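Local coordinates for protein IscA (Thermosynechococcus elongatus, PDB 1X0G) that binds a [2Fe-2S] cluster and probably serves as a scaffold for iron-sulfur cluster assembly, at residues V2-A7 / A26-Q31; I30-S35 / A68-L73; Y42-V47 / G88-H93; D54-T57 / W62-A65; P95-T100 / M105-S110. One frame throughout, in Å; residues are numbered along the deposited sequence.

Contact 1: V2-A7 / A26-Q31; sequences VELTPA and AILRIQ
The closest approach here is between two leucine methyls: CD2 of L4 lies 4.1 Å from CD2 of L28, the two side chains crossing obliquely. L28 sends its CG opposite its own backbone N (chi1 175°), and this extended branch carries CD2 across the interval toward L4. A second pair is slacker, with V2 CG1 and I30 CD1 4.5 Å apart. No hydrogen bond links the segments, and their backbones stay well separated, with V2 CA 9.8 Å from I30 CA. That spacing, filled by one layer of aliphatic side chains from each side, identifies face-to-face packing of two beta sheets: strand 3-4 is an outer strand of the small sheet with 78-82 and 89-93, whereas strand 27-34 lies inside the larger sheet. Helix 6-15 helps close this interior, since L12 touches both L4 and L28, and L85 of the second subunit also packs on L28. The character changes at the residues that face the other way. E3 is exposed to solvent and takes no part. On the far side of strand 27-34, where R29 is still buried, R29 NH1 donates to Q31 OE1 at 3.1 Å; the oxygen lies in the guanidinium plane, but the donor stands above the carbonyl plane of the amide, away from its lone pairs. R29 NE makes a salt bridge with D54 OD2.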
# COMPACT_ATOMS: atom_id res chain seq x y z
N VAL C 2 11.05 18.76 14.02
CA VAL C 2 11.89 18.77 12.83
C VAL C 2 13.14 19.64 12.83
O VAL C 2 13.09 20.86 12.83
CB VAL C 2 11.09 19.01 11.59
CG1 VAL C 2 11.99 19.03 10.38
CG2 VAL C 2 10.16 17.87 11.49
N GLU C 3 14.28 18.97 12.74
CA GLU C 3 15.52 19.65 12.86
C GLU C 3 16.46 19.33 11.72
O GLU C 3 16.56 18.19 11.28
CB GLU C 3 16.14 19.24 14.19
CG GLU C 3 15.53 19.95 15.36
CD GLU C 3 16.49 19.98 16.50
OE1 GLU C 3 17.45 19.13 16.46
OE2 GLU C 3 16.30 20.83 17.40
N LEU C 4 17.17 20.35 11.25
CA LEU C 4 18.23 20.14 10.29
C LEU C 4 19.57 20.42 10.85
O LEU C 4 19.76 21.46 11.52
CB LEU C 4 18.02 20.99 9.08
CG LEU C 4 17.17 20.11 8.17
CD1 LEU C 4 15.74 20.48 8.44
CD2 LEU C 4 17.52 20.33 6.73
N THR C 5 20.51 19.52 10.58
CA THR C 5 21.89 19.76 10.94
C THR C 5 22.45 20.71 9.93
O THR C 5 22.00 20.70 8.79
CB THR C 5 22.71 18.51 10.88
OG1 THR C 5 22.65 17.98 9.53
CG2 THR C 5 22.19 17.53 11.90
N PRO C 6 23.41 21.55 10.33
CA PRO C 6 24.03 22.42 9.34
C PRO C 6 24.55 21.58 8.17
O PRO C 6 24.35 21.94 7.03
CB PRO C 6 25.18 23.08 10.10
CG PRO C 6 24.75 23.05 11.48
CD PRO C 6 23.99 21.76 11.67
N ALA C 7 25.15 20.43 8.45
CA ALA C 7 25.53 19.53 7.37
C ALA C 7 24.39 19.37 6.31
O ALA C 7 24.59 19.72 5.12
CB ALA C 7 26.04 18.16 7.94
N ALA C 26 14.31 28.95 -0.26
CA ALA C 26 14.84 28.01 0.72
C ALA C 26 13.62 27.30 1.39
O ALA C 26 13.30 27.58 2.57
CB ALA C 26 15.78 28.69 1.73
N ILE C 27 12.93 26.47 0.59
CA ILE C 27 11.88 25.59 1.11
C ILE C 27 12.04 24.08 0.83
O ILE C 27 12.15 23.62 -0.31
CB ILE C 27 10.46 26.08 0.80
CG1 ILE C 27 10.26 27.50 1.34
CG2 ILE C 27 9.51 25.27 1.58
CD1 ILE C 27 9.41 28.48 0.44
N LEU C 28 12.09 23.34 1.93
CA LEU C 28 12.22 21.93 1.89
C LEU C 28 10.96 21.35 2.36
O LEU C 28 10.54 21.59 3.48
CB LEU C 28 13.27 21.47 2.87
CG LEU C 28 13.41 19.95 3.00
CD1 LEU C 28 13.91 19.43 1.68
CD2 LEU C 28 14.44 19.56 4.12
N ARG C 29 10.37 20.52 1.53
CA ARG C 29 9.10 19.99 1.85
C ARG C 29 9.30 18.54 2.09
O ARG C 29 9.93 17.86 1.28
CB ARG C 29 8.13 20.24 0.74
CG ARG C 29 6.84 19.55 0.93
CD ARG C 29 5.81 20.16 0.04
NE ARG C 29 4.48 20.07 0.65
CZ ARG C 29 3.76 18.96 0.63
NH1 ARG C 29 4.29 17.88 0.02
NH2 ARG C 29 2.55 18.90 1.22
N ILE C 30 8.88 18.10 3.27
CA ILE C 30 8.95 16.71 3.69
C ILE C 30 7.55 16.08 3.77
O ILE C 30 6.52 16.70 4.22
CB ILE C 30 9.59 16.59 5.02
CG1 ILE C 30 10.91 17.29 5.02
CG2 ILE C 30 10.03 15.14 5.34
CD1 ILE C 30 11.57 17.06 6.38
N GLN C 31 7.49 14.87 3.24
CA GLN C 31 6.25 14.09 3.35
C GLN C 31 6.69 12.61 3.36
O GLN C 31 7.93 12.38 3.29
CB GLN C 31 5.29 14.46 2.24
CG GLN C 31 5.48 13.79 0.95
CD GLN C 31 4.47 14.25 -0.08
OE1 GLN C 31 3.49 14.93 0.25
NE2 GLN C 31 4.70 13.93 -1.34

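Contact 2: I30-S35 / A68-L73; sequences IQVQPS and AEAAEL. With NA (sodium ion), chain G.
V32 of strand 27-34 packs against A70 and L73 of segment 68-73, which runs into the short helix 71-74, in a buried strand-to-helix contact a few residues ahead of a sodium site. With CG1 opposite the carbonyl carbon (chi1 -60°), V32 CG2 is left between the backbone N and the carbonyl carbon and does the touching. It meets L73 CD1 at 3.8 Å, the two side chains crossing at about a right angle, and A70 CB at 4.2 Å. No direct hydrogen bond joins the segments; a water does so instead, accepting from V32 N at 3.3 Å and donating to E69 OE2 at 2.9 Å. The carboxylate is thus tied to the strand backbone at one remove. Just past the end of the strand, S35 O binds the sodium ion at 2.5 Å. Water 2 is also a ligand of that ion, with E36 O and G38 O of the same chain and E36 O of the third subunit completing the set. Around the apolar patch, W40 of strand 40-46 touches both V32 and L73, L74 of helix 71-74 packs on V32, and P34 of the second subunit lies against L73.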
# COMPACT_ATOMS: atom_id res chain seq x y z
N ILE C 30 8.88 18.10 3.27
CA ILE C 30 8.95 16.71 3.69
C ILE C 30 7.55 16.08 3.77
O ILE C 30 6.52 16.70 4.22
CB ILE C 30 9.59 16.59 5.02
CG1 ILE C 30 10.91 17.29 5.02
CG2 ILE C 30 10.03 15.14 5.34
CD1 ILE C 30 11.57 17.06 6.38
N GLN C 31 7.49 14.87 3.24
CA GLN C 31 6.25 14.09 3.35
C GLN C 31 6.69 12.61 3.36
O GLN C 31 7.93 12.38 3.29
CB GLN C 31 5.29 14.46 2.24
CG GLN C 31 5.48 13.79 0.95
CD GLN C 31 4.47 14.25 -0.08
OE1 GLN C 31 3.49 14.93 0.25
NE2 GLN C 31 4.70 13.93 -1.34
N VAL C 32 5.76 11.65 3.44
CA VAL C 32 6.10 10.23 3.33
C VAL C 32 5.39 9.59 2.18
O VAL C 32 4.48 10.15 1.66
CB VAL C 32 5.65 9.43 4.58
CG1 VAL C 32 6.28 9.94 5.77
CG2 VAL C 32 4.14 9.46 4.74
N GLN C 33 5.74 8.36 1.85
CA GLN C 33 5.13 7.67 0.72
C GLN C 33 5.17 6.21 1.10
O GLN C 33 6.14 5.81 1.66
CB GLN C 33 6.12 7.77 -0.36
CG GLN C 33 5.59 8.10 -1.66
CD GLN C 33 6.35 7.26 -2.75
OE1 GLN C 33 7.63 7.20 -2.72
NE2 GLN C 33 5.56 6.60 -3.70
N PRO C 34 4.15 5.41 0.83
CA PRO C 34 4.20 4.01 1.20
C PRO C 34 5.47 3.40 0.67
O PRO C 34 5.95 3.84 -0.34
CB PRO C 34 3.08 3.39 0.39
CG PRO C 34 2.11 4.52 0.17
CD PRO C 34 2.89 5.78 0.16
N SER C 35 6.00 2.35 1.31
CA SER C 35 7.34 1.90 1.03
C SER C 35 7.40 0.36 0.91
O SER C 35 6.65 -0.37 1.52
CB SER C 35 8.26 2.37 2.11
OG SER C 35 9.55 1.82 1.87
N ALA C 68 0.82 17.96 6.23
CA ALA C 68 -0.02 17.85 7.45
C ALA C 68 -0.52 16.45 7.80
O ALA C 68 -0.64 16.11 8.98
CB ALA C 68 -1.18 18.82 7.41
N GLU C 69 -0.77 15.63 6.81
CA GLU C 69 -1.25 14.29 7.13
C GLU C 69 -0.14 13.41 7.67
O GLU C 69 -0.36 12.38 8.29
CB GLU C 69 -2.03 13.64 5.97
CG GLU C 69 -2.07 14.45 4.63
CD GLU C 69 -0.67 14.46 3.94
OE1 GLU C 69 -0.30 15.49 3.31
OE2 GLU C 69 0.05 13.43 4.06
N ALA C 70 1.08 13.85 7.51
CA ALA C 70 2.18 13.08 7.99
C ALA C 70 2.78 13.65 9.25
O ALA C 70 3.68 13.09 9.79
CB ALA C 70 3.19 12.97 6.92
N ALA C 71 2.28 14.77 9.71
CA ALA C 71 2.64 15.33 11.02
C ALA C 71 2.97 14.28 12.09
O ALA C 71 4.01 14.37 12.79
CB ALA C 71 1.48 16.24 11.53
N GLU C 72 2.04 13.33 12.24
CA GLU C 72 2.08 12.30 13.27
C GLU C 72 3.28 11.39 13.04
O GLU C 72 3.94 10.91 13.98
CB GLU C 72 0.81 11.48 13.19
CG GLU C 72 -0.22 11.97 12.09
CD GLU C 72 -1.71 11.64 12.48
OE1 GLU C 72 -1.96 10.65 13.23
OE2 GLU C 72 -2.64 12.37 12.05
N LEU C 73 3.56 11.14 11.78
CA LEU C 73 4.67 10.29 11.43
C LEU C 73 6.03 10.99 11.54
O LEU C 73 7.05 10.29 11.59
CB LEU C 73 4.50 9.71 10.06
CG LEU C 73 3.23 8.91 9.82
CD1 LEU C 73 3.18 8.63 8.29
CD2 LEU C 73 3.31 7.62 10.51
NA NA G . 6.39 -2.56 2.69
O HOH W 1 2.66 12.63 3.23
O HOH W 2 6.10 -3.85 1.00

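Contact 3: Y42-V47 / G88-H93; sequences YDLALV and GAFRFH
Y42 and F92 adopt the same first torsion, chi1 -63°, with CG opposite the carbonyl carbon in each, and these matching turns lay the two rings one over the other from facing strands. The result is a face-to-face stack: the centroids are 3.9 Å apart and the planes only 7° from parallel. The side chains slide past each other in opposite directions, which puts Y42 CD1 over the centre of the F92 ring while F92 CG sits nearer the rim of the Y42 ring, 3.6 Å from Y42 CE1. Y42 CB adds a CH-pi contact over the same F92 face, 4.3 Å from the ring centroid. L44 comes at F92 differently, at the ring edge, with CD1 3.6 Å from F92 CZ. That same methyl lies over a face of F90, 4.0 Å from F90 CD1, and so fills the angle between the two phenylalanines. Strands 40-46 and 89-93 belong to different sheets, and their axes approach no closer than 10.2 Å, so the contact is inter-sheet core packing. M86 of the second subunit packs on Y42, L44 and F92, F107 stacks with Y42, and Y81 meets F90 edge-to-face. Replacing Y42 with an alanine would probably leave the F92 face without its stacking partner and N94 ND2 without the phenol oxygen it bonds. With no hydrogen bond across the segments, cohesion probably comes chiefly from dispersion and the burial of apolar surface, while the polar end of Y42 is satisfied separately by N94.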
# COMPACT_ATOMS: atom_id res chain seq x y z
N TYR C 42 10.56 8.35 3.42
CA TYR C 42 10.55 9.81 3.41
C TYR C 42 10.58 10.30 2.01
O TYR C 42 11.18 9.66 1.07
CB TYR C 42 11.81 10.34 3.99
CG TYR C 42 11.94 9.98 5.37
CD1 TYR C 42 12.71 8.89 5.72
CD2 TYR C 42 11.27 10.70 6.34
CE1 TYR C 42 12.76 8.47 7.01
CE2 TYR C 42 11.35 10.30 7.66
CZ TYR C 42 12.07 9.17 7.97
OH TYR C 42 12.16 8.77 9.25
N ASP C 43 10.00 11.47 1.82
CA ASP C 43 10.11 12.11 0.53
C ASP C 43 10.44 13.60 0.69
O ASP C 43 9.70 14.42 1.36
CB ASP C 43 8.84 11.90 -0.24
CG ASP C 43 8.84 12.68 -1.52
OD1 ASP C 43 8.83 12.03 -2.59
OD2 ASP C 43 8.91 13.96 -1.47
N LEU C 44 11.52 13.98 0.05
CA LEU C 44 12.01 15.30 0.19
C LEU C 44 11.99 16.02 -1.10
O LEU C 44 12.52 15.55 -2.06
CB LEU C 44 13.44 15.20 0.62
CG LEU C 44 13.66 14.77 2.07
CD1 LEU C 44 15.16 14.56 2.33
CD2 LEU C 44 13.09 15.76 3.12
N ALA C 45 11.43 17.20 -1.13
CA ALA C 45 11.50 18.01 -2.33
C ALA C 45 11.85 19.47 -1.99
O ALA C 45 11.45 20.02 -0.97
CB ALA C 45 10.24 17.94 -3.01
N LEU C 46 12.63 20.12 -2.84
CA LEU C 46 12.71 21.57 -2.74
C LEU C 46 11.55 22.09 -3.52
O LEU C 46 11.29 21.59 -4.63
CB LEU C 46 13.94 22.08 -3.42
CG LEU C 46 15.23 21.53 -2.87
CD1 LEU C 46 16.33 21.72 -3.95
CD2 LEU C 46 15.54 22.21 -1.52
N VAL C 47 10.85 23.07 -2.99
CA VAL C 47 9.61 23.48 -3.66
C VAL C 47 9.57 24.98 -3.71
O VAL C 47 10.34 25.63 -3.03
CB VAL C 47 8.34 22.90 -2.91
CG1 VAL C 47 8.22 21.42 -3.13
CG2 VAL C 47 8.42 23.19 -1.44
N GLY C 88 26.72 11.30 -1.00
CA GLY C 88 26.29 11.66 0.32
C GLY C 88 24.90 11.11 0.36
O GLY C 88 24.42 10.61 -0.62
N ALA C 89 24.25 11.22 1.50
CA ALA C 89 22.84 10.87 1.64
C ALA C 89 22.31 11.53 2.90
O ALA C 89 23.03 11.68 3.89
CB ALA C 89 22.65 9.39 1.70
N PHE C 90 21.05 11.94 2.84
CA PHE C 90 20.35 12.35 4.05
C PHE C 90 20.16 11.20 4.97
O PHE C 90 20.03 10.10 4.50
CB PHE C 90 19.00 12.94 3.68
CG PHE C 90 19.16 14.19 2.93
CD1 PHE C 90 19.08 14.20 1.54
CD2 PHE C 90 19.53 15.37 3.61
CE1 PHE C 90 19.33 15.37 0.84
CE2 PHE C 90 19.72 16.58 2.92
CZ PHE C 90 19.63 16.58 1.55
N ARG C 91 20.17 11.48 6.27
CA ARG C 91 19.91 10.49 7.31
C ARG C 91 18.79 11.03 8.05
O ARG C 91 18.70 12.23 8.21
CB ARG C 91 21.05 10.41 8.33
CG ARG C 91 22.17 9.51 7.99
CD ARG C 91 21.74 8.04 7.73
NE ARG C 91 22.98 7.30 7.43
CZ ARG C 91 23.58 7.31 6.24
NH1 ARG C 91 23.01 7.97 5.22
NH2 ARG C 91 24.74 6.66 6.07
N PHE C 92 17.99 10.15 8.61
CA PHE C 92 16.83 10.57 9.39
C PHE C 92 16.76 9.92 10.72
O PHE C 92 16.93 8.73 10.85
CB PHE C 92 15.62 10.12 8.66
CG PHE C 92 15.49 10.74 7.35
CD1 PHE C 92 16.05 10.13 6.22
CD2 PHE C 92 14.87 11.96 7.21
CE1 PHE C 92 15.93 10.74 4.96
CE2 PHE C 92 14.75 12.56 5.92
CZ PHE C 92 15.25 11.95 4.83
N HIS C 93 16.47 10.69 11.73
CA HIS C 93 16.32 10.09 13.01
C HIS C 93 14.91 10.50 13.37
O HIS C 93 14.61 11.69 13.53
CB HIS C 93 17.38 10.66 13.95
CG HIS C 93 18.77 10.49 13.44
ND1 HIS C 93 19.49 9.32 13.61
CD2 HIS C 93 19.59 11.34 12.76
CE1 HIS C 93 20.69 9.47 13.06
NE2 HIS C 93 20.77 10.67 12.53

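Contact 4: D54-T57 / W62-A65; sequences DLLT and WTIA
The flat groups meeting across this contact are the carboxylate of D54, which brings OD2 to 3.9 Å from A65 CB, and the peptide groups of T57 and I64, which join through their N-H and C=O groups. The peptide groups belong to a beta hairpin, strands 55-59 and 62-66, whose short segments run antiparallel at 152°; D54 lies just ahead of the first strand. T57 and I64 are the hydrogen-bonded pair, gripped by two backbone bonds. T57 N donates to I64 O at 2.7 Å, and I64 N donates to T57 O at 2.6 Å. The next pair, L56 with A65, is non-hydrogen-bonded, and its side chains lie together on one face of the sheet: L56 CD2 reaches A65 CB at 3.9 Å. L56 has its CG opposite the carbonyl carbon (chi1 -54°), a turn that brings the exposed leucine's end back toward the partner strand. On the other face, T57 and I64 sit beside each other, and V2 packs on I64. The indole of W62 leads away from strand 55-59 instead, packing on A26 and on I9, L12 and E13 of helix 6-15. Polar ends find partners outside the pairing, D54 OD2 in a salt bridge with R29 NE and T63 OG1 in a hydrogen bond with Q58 OE1. The I64 carbonyl has a further neighbour besides T57 N, a CA-H...O contact in which L56 CA lies 3.4 Å from I64 O, with 138° at the hydrogen.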
# COMPACT_ATOMS: atom_id res chain seq x y z
N ASP C 54 0.46 23.00 5.00
CA ASP C 54 1.61 22.33 5.61
C ASP C 54 2.02 22.98 6.92
O ASP C 54 1.72 24.16 7.21
CB ASP C 54 2.84 22.43 4.70
CG ASP C 54 2.76 21.59 3.43
OD1 ASP C 54 1.97 20.61 3.42
OD2 ASP C 54 3.51 21.92 2.46
N LEU C 55 2.80 22.23 7.68
CA LEU C 55 3.32 22.72 8.94
C LEU C 55 4.72 23.23 8.78
O LEU C 55 5.67 22.48 8.51
CB LEU C 55 3.19 21.69 10.08
CG LEU C 55 1.69 21.38 10.29
CD1 LEU C 55 1.47 20.12 11.05
CD2 LEU C 55 0.83 22.60 10.87
N LEU C 56 4.83 24.54 8.96
CA LEU C 56 6.08 25.22 8.74
C LEU C 56 7.01 25.14 9.94
O LEU C 56 6.55 25.17 11.08
CB LEU C 56 5.77 26.68 8.33
CG LEU C 56 4.80 26.52 7.15
CD1 LEU C 56 4.15 27.78 6.67
CD2 LEU C 56 5.45 25.76 5.98
N THR C 57 8.31 25.02 9.69
CA THR C 57 9.32 25.20 10.74
C THR C 57 10.42 25.95 10.08
O THR C 57 10.77 25.64 8.95
CB THR C 57 9.85 23.86 11.38
OG1 THR C 57 8.88 22.79 11.26
CG2 THR C 57 10.12 24.06 12.84
N TRP C 62 16.12 28.68 6.55
CA TRP C 62 15.44 27.71 5.70
C TRP C 62 14.09 27.39 6.19
O TRP C 62 13.91 27.04 7.35
CB TRP C 62 16.18 26.39 5.65
CG TRP C 62 17.13 26.41 4.61
CD1 TRP C 62 18.33 27.02 4.64
CD2 TRP C 62 17.00 25.83 3.33
NE1 TRP C 62 18.97 26.85 3.45
CE2 TRP C 62 18.18 26.13 2.61
CE3 TRP C 62 16.00 25.07 2.70
CZ2 TRP C 62 18.40 25.71 1.31
CZ3 TRP C 62 16.22 24.64 1.39
CH2 TRP C 62 17.41 24.97 0.71
N THR C 63 13.14 27.40 5.27
CA THR C 63 11.79 26.99 5.60
C THR C 63 11.56 25.49 5.41
O THR C 63 11.91 24.89 4.38
CB THR C 63 10.74 27.78 4.83
OG1 THR C 63 11.13 29.18 4.79
CG2 THR C 63 9.40 27.61 5.51
N ILE C 64 10.99 24.87 6.43
CA ILE C 64 10.81 23.46 6.38
C ILE C 64 9.36 23.13 6.50
O ILE C 64 8.72 23.45 7.49
CB ILE C 64 11.59 22.78 7.44
CG1 ILE C 64 13.07 22.74 7.05
CG2 ILE C 64 11.15 21.35 7.53
CD1 ILE C 64 13.89 23.94 7.46
N ALA C 65 8.85 22.48 5.46
CA ALA C 65 7.41 22.25 5.32
C ALA C 65 7.08 20.77 5.49
O ALA C 65 7.54 19.92 4.69
CB ALA C 65 6.99 22.73 4.02

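Contact 5: P95-T100 / M105-S110; sequences PNASQT and MAFRVS
Q99 pairs with R108, and T100 with F107, in the beta hairpin of strands 99-100 and 106-108, whose connecting turn carries cluster ligands C101 and C103. R108 N donates to Q99 O at 3.1 Å. One residue back, S98 N gives R108 O a much straighter bond, 2.9 Å long and 174° at the hydrogen, and S98 OG adds a weak one to the same oxygen. Q99, bent at chi2 (121°), lays its amide across the arginine stem, with Q99 CD 3.6 Å from R108 CG, and its OE1 accepts a weak bond from R108 NH1 at 3.5 Å, near the guanidinium plane. The other end of the amide, NE2, donates to S98 OG at 2.9 Å. With an alanine here, R108 would probably lose the amide that lies along its stem and the weak acceptor of its NH1, and S98 OG would be deprived of a donor. On the side of T100 and F107, A97 CB lies 4.0 Å from F107 CB. A106 touches the [2Fe-2S] cluster, so the hairpin forms one wall of its pocket, with the Cys-Gly-Cys-Gly turn that marks the HesB/IscA family.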
# COMPACT_ATOMS: atom_id res chain seq x y z
N PRO C 95 11.89 9.90 15.90
CA PRO C 95 11.37 9.45 17.20
C PRO C 95 10.13 8.58 17.07
O PRO C 95 9.87 7.75 17.92
CB PRO C 95 10.98 10.76 17.90
CG PRO C 95 11.85 11.80 17.29
CD PRO C 95 11.97 11.36 15.81
N ASN C 96 9.39 8.74 15.96
CA ASN C 96 8.23 7.93 15.66
C ASN C 96 8.56 6.59 15.07
O ASN C 96 7.72 5.74 14.96
CB ASN C 96 7.33 8.70 14.74
CG ASN C 96 7.00 10.10 15.27
OD1 ASN C 96 7.21 11.15 14.62
ND2 ASN C 96 6.53 10.12 16.47
N ALA C 97 9.80 6.36 14.70
CA ALA C 97 10.12 5.17 13.96
C ALA C 97 10.31 3.97 14.85
O ALA C 97 11.04 4.02 15.84
CB ALA C 97 11.30 5.43 13.24
N SER C 98 9.69 2.85 14.53
CA SER C 98 9.77 1.72 15.44
C SER C 98 10.81 0.75 14.96
O SER C 98 11.38 0.01 15.71
CB SER C 98 8.43 1.05 15.54
OG SER C 98 8.12 0.36 14.34
N GLN C 99 11.07 0.79 13.68
CA GLN C 99 12.21 0.11 13.04
C GLN C 99 12.57 1.06 11.86
O GLN C 99 11.83 1.98 11.46
CB GLN C 99 11.87 -1.30 12.48
CG GLN C 99 11.42 -2.45 13.45
CD GLN C 99 9.96 -3.04 13.11
OE1 GLN C 99 9.83 -4.07 12.41
NE2 GLN C 99 8.89 -2.35 13.60
N THR C 100 13.70 0.79 11.26
CA THR C 100 14.15 1.58 10.22
C THR C 100 14.72 0.56 9.27
O THR C 100 15.22 -0.42 9.75
CB THR C 100 15.12 2.46 10.86
OG1 THR C 100 14.51 3.74 10.97
CG2 THR C 100 16.44 2.47 10.12
N MET C 105 16.34 4.89 4.37
CA MET C 105 15.37 5.74 3.70
C MET C 105 13.95 5.49 4.21
O MET C 105 13.08 6.35 4.12
CB MET C 105 15.44 5.57 2.16
CG MET C 105 16.83 6.01 1.48
SD MET C 105 17.41 7.65 2.05
CE MET C 105 18.60 7.36 3.40
N ALA C 106 13.73 4.31 4.75
CA ALA C 106 12.42 3.85 5.06
C ALA C 106 12.27 3.53 6.56
O ALA C 106 13.21 3.01 7.20
CB ALA C 106 12.18 2.56 4.24
N PHE C 107 11.08 3.73 7.11
CA PHE C 107 10.83 3.25 8.46
C PHE C 107 9.47 2.64 8.69
O PHE C 107 8.55 2.97 7.97
CB PHE C 107 10.95 4.37 9.39
CG PHE C 107 9.96 5.42 9.15
CD1 PHE C 107 8.89 5.57 10.01
CD2 PHE C 107 10.10 6.30 8.11
CE1 PHE C 107 7.98 6.60 9.86
CE2 PHE C 107 9.20 7.27 7.92
CZ PHE C 107 8.13 7.46 8.80
N ARG C 108 9.32 1.73 9.67
CA ARG C 108 7.95 1.27 10.09
C ARG C 108 7.51 2.02 11.31
O ARG C 108 8.35 2.57 11.99
CB ARG C 108 7.76 -0.26 10.23
CG ARG C 108 9.00 -1.16 10.21
CD ARG C 108 8.64 -2.62 10.01
NE ARG C 108 8.83 -3.07 8.62
CZ ARG C 108 9.26 -4.30 8.25
NH1 ARG C 108 9.56 -5.24 9.16
NH2 ARG C 108 9.42 -4.60 6.95
N VAL C 109 6.20 2.13 11.56
CA VAL C 109 5.73 2.63 12.89
C VAL C 109 5.03 1.55 13.73
O VAL C 109 4.75 0.45 13.22
CB VAL C 109 4.81 3.84 12.80
CG1 VAL C 109 5.64 5.08 12.67
CG2 VAL C 109 3.87 3.67 11.63
N SER C 110 4.75 1.84 14.98
CA SER C 110 4.27 0.76 15.86
C SER C 110 2.87 0.30 15.48
O SER C 110 2.07 1.10 15.05
CB SER C 110 4.29 1.21 17.30
OG SER C 110 3.46 2.35 17.42

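How the contacts relate
From the N terminus, contact 1 closes the first loop, bringing strand 27-34 back against strand 3-4 after helix 6-15. Contact 2 opens on the same strand, sharing I30 and Q31, and closes at segment 68-73. Contact 3 starts inside that loop and ends beyond it, so contacts 2 and 3 cross; the hairpin of contact 4 is nested within both. Contact 5 follows in series. Contacts 1 and 3 join the two sheets, whereas contacts 4 and 5 build opposite ends of the larger one. Backbone bonds knit its middle: I30 N to A65 O (2.7 Å) and Q31 O to D43 N (2.7 Å).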